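Local coordinates for protein Dot/Icm T4SS effector (PDB 6VVE) that acts as a Legionella effector kinase that is activated by host inositol hexakisphosphate and binds ADP and manganese at its nucleotide site, at residues 74-79 and 84-89; 191-196 and 202-207. All coordinates share one frame; numbering follows the deposited sequence.

Contact 1 (74-79 and 84-89); sequences KELGKG and VYEKTE. With ADP (adenosine-5'-diphosphate), chain C; IHP (inositol hexakisphosphate), chain B.
Leu76 and Gly77 both turn their backbone N-H groups to the carbonyl of Val84, which makes a classic beta bulge. Leu76 N lies 2.7 Å from Val84 O and Gly77 N 3.3 Å from it, both on the same face of the carbonyl plane. Val84 N answers with a nearly straight bond to Gly77 O (2.9 Å, 172° at the hydrogen). Further along, Glu86 N binds Lys74 O at 2.9 Å, and that same oxygen sits at the ring edge of Tyr85. A salt bridge joins Lys74 NZ to Glu86 OE1 (3.1 Å). CG of Glu86 is anti to its backbone N (chi1 -180°), and the extended chain carries the carboxylate past Leu76 CD2 to the lysine. On the other face, Glu75 CG packs against Tyr85 CE1 at 3.5 Å. Val84 CG2 reaches ADP O4' (3.7 Å), backed by Ala92 and Met145. At the corner of the chain, Lys87 NZ donates to inositol hexakisphosphate O31 (3.0 Å). The hairpin is consistent with the glycine-rich loop of protein kinases. Gly77, in the bulge, lies close to the ribose. The nucleotide thus meets bare backbone at Gly77 and Gly79 and an apolar side chain at Val84.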
loop_
_atom_site.group_PDB
_atom_site.type_symbol
_atom_site.label_atom_id
_atom_site.label_comp_id
_atom_site.label_asym_id
_atom_site.label_seq_id
_atom_site.Cartn_x
_atom_site.Cartn_y
_atom_site.Cartn_z
ATOM N N LYS A 74 -23.065 1.079 11.175
ATOM C CA LYS A 74 -22.193 1.883 12.017
ATOM C C LYS A 74 -21.091 2.514 11.172
ATOM O O LYS A 74 -20.515 1.872 10.284
ATOM C CB LYS A 74 -21.585 1.034 13.127
ATOM C CG LYS A 74 -20.767 1.834 14.131
ATOM C CD LYS A 74 -20.039 0.914 15.100
ATOM C CE LYS A 74 -18.626 1.414 15.383
ATOM N NZ LYS A 74 -17.733 0.302 15.831
ATOM N N GLU A 75 -20.801 3.782 11.446
ATOM C CA GLU A 75 -19.806 4.537 10.695
ATOM C C GLU A 75 -18.445 4.377 11.358
ATOM O O GLU A 75 -18.271 4.734 12.529
ATOM C CB GLU A 75 -20.203 6.012 10.612
ATOM C CG GLU A 75 -21.275 6.295 9.570
ATOM C CD GLU A 75 -22.047 7.578 9.839
ATOM O OE1 GLU A 75 -21.896 8.167 10.937
ATOM O OE2 GLU A 75 -22.822 7.994 8.951
ATOM N N LEU A 76 -17.486 3.834 10.611
ATOM C CA LEU A 76 -16.130 3.689 11.122
ATOM C C LEU A 76 -15.313 4.960 10.932
ATOM O O LEU A 76 -14.392 5.223 11.714
ATOM C CB LEU A 76 -15.428 2.519 10.430
ATOM C CG LEU A 76 -16.016 1.134 10.693
ATOM C CD1 LEU A 76 -15.276 0.079 9.890
ATOM C CD2 LEU A 76 -15.972 0.806 12.177
ATOM N N GLY A 77 -15.631 5.753 9.920
ATOM C CA GLY A 77 -14.910 6.985 9.679
ATOM C C GLY A 77 -15.371 7.624 8.388
ATOM O O GLY A 77 -16.209 7.086 7.658
ATOM N N LYS A 78 -14.801 8.794 8.118
ATOM C CA LYS A 78 -15.160 9.561 6.938
ATOM C C LYS A 78 -13.986 10.439 6.543
ATOM O O LYS A 78 -13.326 11.029 7.405
ATOM C CB LYS A 78 -16.403 10.422 7.191
ATOM C CG LYS A 78 -17.092 10.912 5.923
ATOM C CD LYS A 78 -18.031 12.085 6.218
ATOM C CE LYS A 78 -18.872 12.451 4.999
ATOM N NZ LYS A 78 -18.045 12.633 3.765
ATOM N N GLY A 79 -13.726 10.511 5.239
ATOM C CA GLY A 79 -12.689 11.374 4.719
ATOM C C GLY A 79 -13.233 12.387 3.733
ATOM O O GLY A 79 -14.411 12.751 3.798
ATOM N N VAL A 84 -16.870 5.358 5.446
ATOM C CA VAL A 84 -16.530 3.958 5.680
ATOM C C VAL A 84 -17.435 3.411 6.772
ATOM O O VAL A 84 -17.506 3.976 7.871
ATOM C CB VAL A 84 -15.048 3.790 6.060
ATOM C CG1 VAL A 84 -14.715 2.321 6.295
ATOM C CG2 VAL A 84 -14.159 4.385 4.975
ATOM N N TYR A 85 -18.122 2.312 6.469
ATOM C CA TYR A 85 -19.051 1.678 7.391
ATOM C C TYR A 85 -18.498 0.336 7.849
ATOM O O TYR A 85 -17.563 -0.217 7.258
ATOM C CB TYR A 85 -20.426 1.476 6.740
ATOM C CG TYR A 85 -21.065 2.746 6.222
ATOM C CD1 TYR A 85 -21.733 3.613 7.079
ATOM C CD2 TYR A 85 -21.007 3.074 4.875
ATOM C CE1 TYR A 85 -22.323 4.769 6.608
ATOM C CE2 TYR A 85 -21.590 4.230 4.396
ATOM C CZ TYR A 85 -22.248 5.073 5.265
ATOM O OH TYR A 85 -22.833 6.224 4.791
ATOM N N GLU A 86 -19.100 -0.193 8.915
ATOM C CA GLU A 86 -18.773 -1.521 9.423
ATOM C C GLU A 86 -19.852 -2.485 8.937
ATOM O O GLU A 86 -20.947 -2.545 9.500
ATOM C CB GLU A 86 -18.670 -1.521 10.943
ATOM C CG GLU A 86 -18.319 -2.883 11.529
ATOM C CD GLU A 86 -18.274 -2.881 13.043
ATOM O OE1 GLU A 86 -18.049 -1.802 13.630
ATOM O OE2 GLU A 86 -18.468 -3.958 13.643
ATOM N N LYS A 87 -19.541 -3.237 7.880
ATOM C CA LYS A 87 -20.473 -4.246 7.386
ATOM C C LYS A 87 -20.568 -5.411 8.364
ATOM O O LYS A 87 -21.669 -5.852 8.716
ATOM C CB LYS A 87 -20.031 -4.730 6.002
ATOM C CG LYS A 87 -20.978 -5.722 5.347
ATOM C CD LYS A 87 -22.363 -5.124 5.152
ATOM C CE LYS A 87 -23.172 -5.908 4.128
ATOM N NZ LYS A 87 -23.722 -7.174 4.678
ATOM N N THR A 88 -19.419 -5.932 8.801
ATOM C CA THR A 88 -19.358 -6.963 9.826
ATOM C C THR A 88 -18.189 -6.639 10.748
ATOM O O THR A 88 -17.458 -5.666 10.539
ATOM C CB THR A 88 -19.208 -8.366 9.224
ATOM O OG1 THR A 88 -17.918 -8.490 8.616
ATOM C CG2 THR A 88 -20.291 -8.623 8.182
ATOM N N GLU A 89 -17.993 -7.472 11.771
ATOM C CA GLU A 89 -16.873 -7.256 12.681
ATOM C C GLU A 89 -15.526 -7.416 11.983
ATOM O O GLU A 89 -14.504 -6.963 12.511
ATOM C CB GLU A 89 -16.965 -8.217 13.870
ATOM C CG GLU A 89 -16.560 -9.650 13.559
ATOM C CD GLU A 89 -16.793 -10.593 14.729
ATOM O OE1 GLU A 89 -16.668 -10.148 15.892
ATOM O OE2 GLU A 89 -17.114 -11.777 14.485
HETATM P PB ADP C . -9.157 9.263 3.849
HETATM O O1B ADP C . -7.687 9.552 4.083
HETATM O O2B ADP C . -10.054 9.786 4.940
HETATM O O3B ADP C . -9.642 9.560 2.441
HETATM P PA ADP C . -10.641 6.848 4.056
HETATM O O1A ADP C . -10.393 5.525 3.382
HETATM O O2A ADP C . -11.754 7.736 3.567
HETATM O O3A ADP C . -9.249 7.654 3.972
HETATM O "O5'" ADP C . -10.878 6.535 5.608
HETATM C "C5'" ADP C . -11.485 7.475 6.480
HETATM C "C4'" ADP C . -11.542 6.903 7.872
HETATM O "O4'" ADP C . -12.323 5.692 7.920
HETATM C "C3'" ADP C . -10.149 6.550 8.447
HETATM O "O3'" ADP C . -9.532 7.616 9.117
HETATM C "C2'" ADP C . -10.467 5.372 9.393
HETATM O "O2'" ADP C . -10.707 5.848 10.703
HETATM C "C1'" ADP C . -11.738 4.731 8.808
HETATM N N9 ADP C . -11.332 3.510 8.082
HETATM C C8 ADP C . -10.993 3.460 6.776
HETATM N N7 ADP C . -10.656 2.194 6.417
HETATM C C5 ADP C . -10.783 1.424 7.511
HETATM C C6 ADP C . -10.587 -0.003 7.826
HETATM N N6 ADP C . -10.190 -0.858 6.864
HETATM N N1 ADP C . -10.826 -0.420 9.095
HETATM C C2 ADP C . -11.229 0.438 10.062
HETATM N N3 ADP C . -11.426 1.749 9.834
HETATM C C4 ADP C . -11.228 2.291 8.607
HETATM C C1 IHP B . -22.418 -10.682 2.479
HETATM C C2 IHP B . -23.918 -11.021 2.449
HETATM C C3 IHP B . -24.564 -10.579 1.135
HETATM C C4 IHP B . -23.842 -11.205 -0.065
HETATM C C5 IHP B . -22.368 -10.757 -0.082
HETATM C C6 IHP B . -21.654 -11.117 1.220
HETATM O O11 IHP B . -21.823 -11.348 3.578
HETATM P P1 IHP B . -21.356 -10.468 4.873
HETATM O O21 IHP B . -19.989 -10.924 5.320
HETATM O O31 IHP B . -21.331 -9.001 4.517
HETATM O O41 IHP B . -22.355 -10.685 6.007
HETATM O O12 IHP B . -24.527 -10.350 3.526
HETATM P P2 IHP B . -25.476 -11.214 4.565
HETATM O O22 IHP B . -25.351 -12.686 4.267
HETATM O O32 IHP B . -25.022 -10.948 5.972
HETATM O O42 IHP B . -26.908 -10.782 4.389
HETATM O O13 IHP B . -24.446 -9.188 1.042
HETATM P P3 IHP B . -25.725 -8.276 0.563
HETATM O O23 IHP B . -26.991 -9.116 0.571
HETATM O O33 IHP B . -25.873 -7.108 1.529
HETATM O O43 IHP B . -25.485 -7.734 -0.830
HETATM O O14 IHP B . -24.462 -10.807 -1.248
HETATM P P4 IHP B . -24.841 -11.986 -2.337
HETATM O O24 IHP B . -25.817 -12.957 -1.727
HETATM O O34 IHP B . -23.574 -12.743 -2.700
HETATM O O44 IHP B . -25.447 -11.364 -3.571
HETATM O O15 IHP B . -21.709 -11.388 -1.137
HETATM P P5 IHP B . -21.203 -10.486 -2.408
HETATM O O25 IHP B . -21.290 -11.313 -3.675
HETATM O O35 IHP B . -22.063 -9.260 -2.559
HETATM O O45 IHP B . -19.770 -10.066 -2.164
HETATM O O16 IHP B . -20.397 -10.471 1.240
HETATM P P6 IHP B . -19.024 -11.374 1.112
HETATM O O26 IHP B . -18.057 -10.992 2.212
HETATM O O36 IHP B . -19.361 -12.841 1.224
HETATM O O46 IHP B . -18.402 -11.103 -0.243
HETATM O O HOH W 1 -22.823 -1.694 11.055
#

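Contact 2 (191-196 and 202-207); sequences PQNLIA and KTIDLD. With ADP (adenosine-5'-diphosphate), chain C.
The hairpin of strands 194-196 and 201-203 runs directly into the ADP and manganese site, and probably joins the end of the catalytic loop to the metal-binding segment, as in protein kinases. Ile195 and Lys202 form its hydrogen-bonded pair. Ile195 N meets Lys202 O at 2.8 Å, almost perfectly straight (179° at the hydrogen), and Lys202 N returns a bond to Ile195 O. Next along the ladder, Leu194 and Thr203 are a non-hydrogen-bonded pair.

The carbonyl of Asn193 takes two donors from opposite faces of its plane. Thr203 OG1 lies 2.8 Å from Asn193 O, and Ile204 N lies 3.1 Å from it. The threonine hydroxyl is anti to its own backbone N (chi1 -173°), which turns it to the asparagine carbonyl. This double grip fixes the backbone just before the strand.

The side chain of Asn193 crosses that of Asp205, with amide and carboxylate planes 54° apart. Asn193 ND2 makes a weak, bent bond to Asp205 OD2 (3.3 Å). It is also bonded to Asp181 O, which helps set the amide. Asn193 OD1 lies 2.9 Å from O1B of the ADP beta-phosphate.

Ile195 CG1 packs on Ile204 CD1 at 3.9 Å. That same methyl lies against the base, 3.6 Å from ADP C8. Asp205 has its side chain about 4 Å from manganese. Asn193 beside the beta-phosphate and Asp205 near manganese are typical of the protein kinase active site. Asp205 probably takes the place of the DFG aspartate; here it is followed by Leu206 and Asp207.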
loop_
_atom_site.group_PDB
_atom_site.type_symbol
_atom_site.label_atom_id
_atom_site.label_comp_id
_atom_site.label_asym_id
_atom_site.label_seq_id
_atom_site.Cartn_x
_atom_site.Cartn_y
_atom_site.Cartn_z
ATOM N N PRO A 191 -0.665 11.255 7.911
ATOM C CA PRO A 191 -0.537 10.218 8.951
ATOM C C PRO A 191 -1.822 9.464 9.217
ATOM O O PRO A 191 -1.765 8.339 9.728
ATOM C CB PRO A 191 -0.091 11.005 10.195
ATOM C CG PRO A 191 0.409 12.321 9.677
ATOM C CD PRO A 191 -0.407 12.607 8.439
ATOM N N GLN A 192 -2.980 10.039 8.886
ATOM C CA GLN A 192 -4.243 9.369 9.160
ATOM C C GLN A 192 -4.379 8.062 8.390
ATOM O O GLN A 192 -5.223 7.231 8.739
ATOM C CB GLN A 192 -5.420 10.299 8.828
ATOM C CG GLN A 192 -5.603 10.613 7.349
ATOM C CD GLN A 192 -4.784 11.804 6.884
ATOM O OE1 GLN A 192 -3.771 12.156 7.489
ATOM N NE2 GLN A 192 -5.224 12.436 5.802
ATOM N N ASN A 193 -3.586 7.866 7.339
ATOM C CA ASN A 193 -3.630 6.639 6.560
ATOM C C ASN A 193 -2.652 5.583 7.070
ATOM O O ASN A 193 -2.465 4.560 6.405
ATOM C CB ASN A 193 -3.360 6.947 5.084
ATOM C CG ASN A 193 -4.504 7.716 4.437
ATOM O OD1 ASN A 193 -5.649 7.656 4.898
ATOM N ND2 ASN A 193 -4.200 8.448 3.382
ATOM N N LEU A 194 -2.023 5.817 8.213
ATOM C CA LEU A 194 -1.260 4.808 8.928
ATOM C C LEU A 194 -2.054 4.392 10.161
ATOM O O LEU A 194 -2.451 5.247 10.966
ATOM C CB LEU A 194 0.108 5.336 9.349
ATOM C CG LEU A 194 1.098 5.694 8.249
ATOM C CD1 LEU A 194 2.371 6.273 8.863
ATOM C CD2 LEU A 194 1.418 4.486 7.389
ATOM N N ILE A 195 -2.293 3.092 10.306
ATOM C CA ILE A 195 -3.049 2.545 11.425
ATOM C C ILE A 195 -2.176 1.516 12.134
ATOM O O ILE A 195 -1.633 0.607 11.493
ATOM C CB ILE A 195 -4.370 1.904 10.966
ATOM C CG1 ILE A 195 -5.133 2.834 10.025
ATOM C CG2 ILE A 195 -5.229 1.551 12.176
ATOM C CD1 ILE A 195 -5.552 4.146 10.650
ATOM N N ALA A 196 -2.052 1.654 13.449
ATOM C CA ALA A 196 -1.298 0.715 14.268
ATOM C C ALA A 196 -2.251 -0.300 14.882
ATOM O O ALA A 196 -3.242 0.076 15.517
ATOM C CB ALA A 196 -0.525 1.443 15.368
ATOM N N LYS A 202 -0.358 -0.837 9.629
ATOM C CA LYS A 202 -0.922 -1.019 8.306
ATOM C C LYS A 202 -1.263 0.344 7.710
ATOM O O LYS A 202 -1.295 1.370 8.402
ATOM C CB LYS A 202 -2.176 -1.897 8.360
ATOM C CG LYS A 202 -1.993 -3.226 9.083
ATOM C CD LYS A 202 -3.331 -3.949 9.230
ATOM C CE LYS A 202 -3.179 -5.273 9.962
ATOM N NZ LYS A 202 -2.496 -6.298 9.133
ATOM N N THR A 203 -1.524 0.355 6.410
ATOM C CA THR A 203 -1.916 1.571 5.716
ATOM C C THR A 203 -3.218 1.326 4.960
ATOM O O THR A 203 -3.415 0.260 4.362
ATOM C CB THR A 203 -0.833 2.057 4.746
ATOM O OG1 THR A 203 -1.219 3.343 4.217
ATOM C CG2 THR A 203 -0.632 1.082 3.592
ATOM N N ILE A 204 -4.093 2.333 4.969
ATOM C CA ILE A 204 -5.415 2.235 4.365
ATOM C C ILE A 204 -5.552 3.283 3.270
ATOM O O ILE A 204 -4.562 3.894 2.849
ATOM C CB ILE A 204 -6.509 2.404 5.435
ATOM C CG1 ILE A 204 -6.325 3.725 6.185
ATOM C CG2 ILE A 204 -6.477 1.234 6.403
ATOM C CD1 ILE A 204 -7.467 4.067 7.142
ATOM N N ASP A 205 -6.782 3.511 2.811
ATOM C CA ASP A 205 -7.068 4.481 1.749
ATOM C C ASP A 205 -6.439 4.041 0.431
ATOM O O ASP A 205 -5.880 4.855 -0.307
ATOM C CB ASP A 205 -6.590 5.879 2.139
ATOM C CG ASP A 205 -7.219 6.973 1.288
ATOM O OD1 ASP A 205 -8.265 6.724 0.656
ATOM O OD2 ASP A 205 -6.662 8.088 1.244
ATOM N N LEU A 206 -6.534 2.739 0.136
ATOM C CA LEU A 206 -5.999 2.164 -1.094
ATOM C C LEU A 206 -7.094 1.690 -2.046
ATOM O O LEU A 206 -6.850 0.792 -2.866
ATOM C CB LEU A 206 -5.057 1.007 -0.753
ATOM C CG LEU A 206 -3.732 1.347 -0.083
ATOM C CD1 LEU A 206 -3.035 0.088 0.411
ATOM C CD2 LEU A 206 -2.824 2.109 -1.033
ATOM N N ASP A 207 -8.294 2.267 -1.959
ATOM C CA ASP A 207 -9.404 1.764 -2.762
ATOM C C ASP A 207 -9.224 2.047 -4.250
ATOM O O ASP A 207 -9.986 1.523 -5.063
ATOM C CB ASP A 207 -10.727 2.359 -2.274
ATOM C CG ASP A 207 -10.665 3.871 -2.110
ATOM O OD1 ASP A 207 -9.895 4.354 -1.239
ATOM O OD2 ASP A 207 -11.384 4.564 -2.848
HETATM P PB ADP C . -9.157 9.263 3.849
HETATM O O1B ADP C . -7.687 9.552 4.083
HETATM O O2B ADP C . -10.054 9.786 4.940
HETATM O O3B ADP C . -9.642 9.560 2.441
HETATM P PA ADP C . -10.641 6.848 4.056
HETATM O O1A ADP C . -10.393 5.525 3.382
HETATM O O2A ADP C . -11.754 7.736 3.567
HETATM O O3A ADP C . -9.249 7.654 3.972
HETATM O "O5'" ADP C . -10.878 6.535 5.608
HETATM C "C5'" ADP C . -11.485 7.475 6.480
HETATM C "C4'" ADP C . -11.542 6.903 7.872
HETATM O "O4'" ADP C . -12.323 5.692 7.920
HETATM C "C3'" ADP C . -10.149 6.550 8.447
HETATM O "O3'" ADP C . -9.532 7.616 9.117
HETATM C "C2'" ADP C . -10.467 5.372 9.393
HETATM O "O2'" ADP C . -10.707 5.848 10.703
HETATM C "C1'" ADP C . -11.738 4.731 8.808
HETATM N N9 ADP C . -11.332 3.510 8.082
HETATM C C8 ADP C . -10.993 3.460 6.776
HETATM N N7 ADP C . -10.656 2.194 6.417
HETATM C C5 ADP C . -10.783 1.424 7.511
HETATM C C6 ADP C . -10.587 -0.003 7.826
HETATM N N6 ADP C . -10.190 -0.858 6.864
HETATM N N1 ADP C . -10.826 -0.420 9.095
HETATM C C2 ADP C . -11.229 0.438 10.062
HETATM N N3 ADP C . -11.426 1.749 9.834
HETATM C C4 ADP C . -11.228 2.291 8.607
#

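How the contacts relate
Contact 1 and contact 2 meet the same ADP from different parts of the kinase. Their centres are 14 Å apart and their nearest atoms about 7 Å apart, so they do not touch. The nucleotide bridges them. In contact 1, Gly77, Gly79 and Val84 lie along the ribose, beta-phosphate and base edge, while 191-196 and 202-207 bring Ile204 to the base and Asn193 and Asp205 to the phosphate end. Lys94 ties the two sides together: it touches Val84, binds ADP and forms a salt bridge with Asp207. Contact 1 also extends to inositol hexakisphosphate through Lys87, so one hairpin touches both the activator and the nucleotide; how activation is relayed is not settled by these contacts.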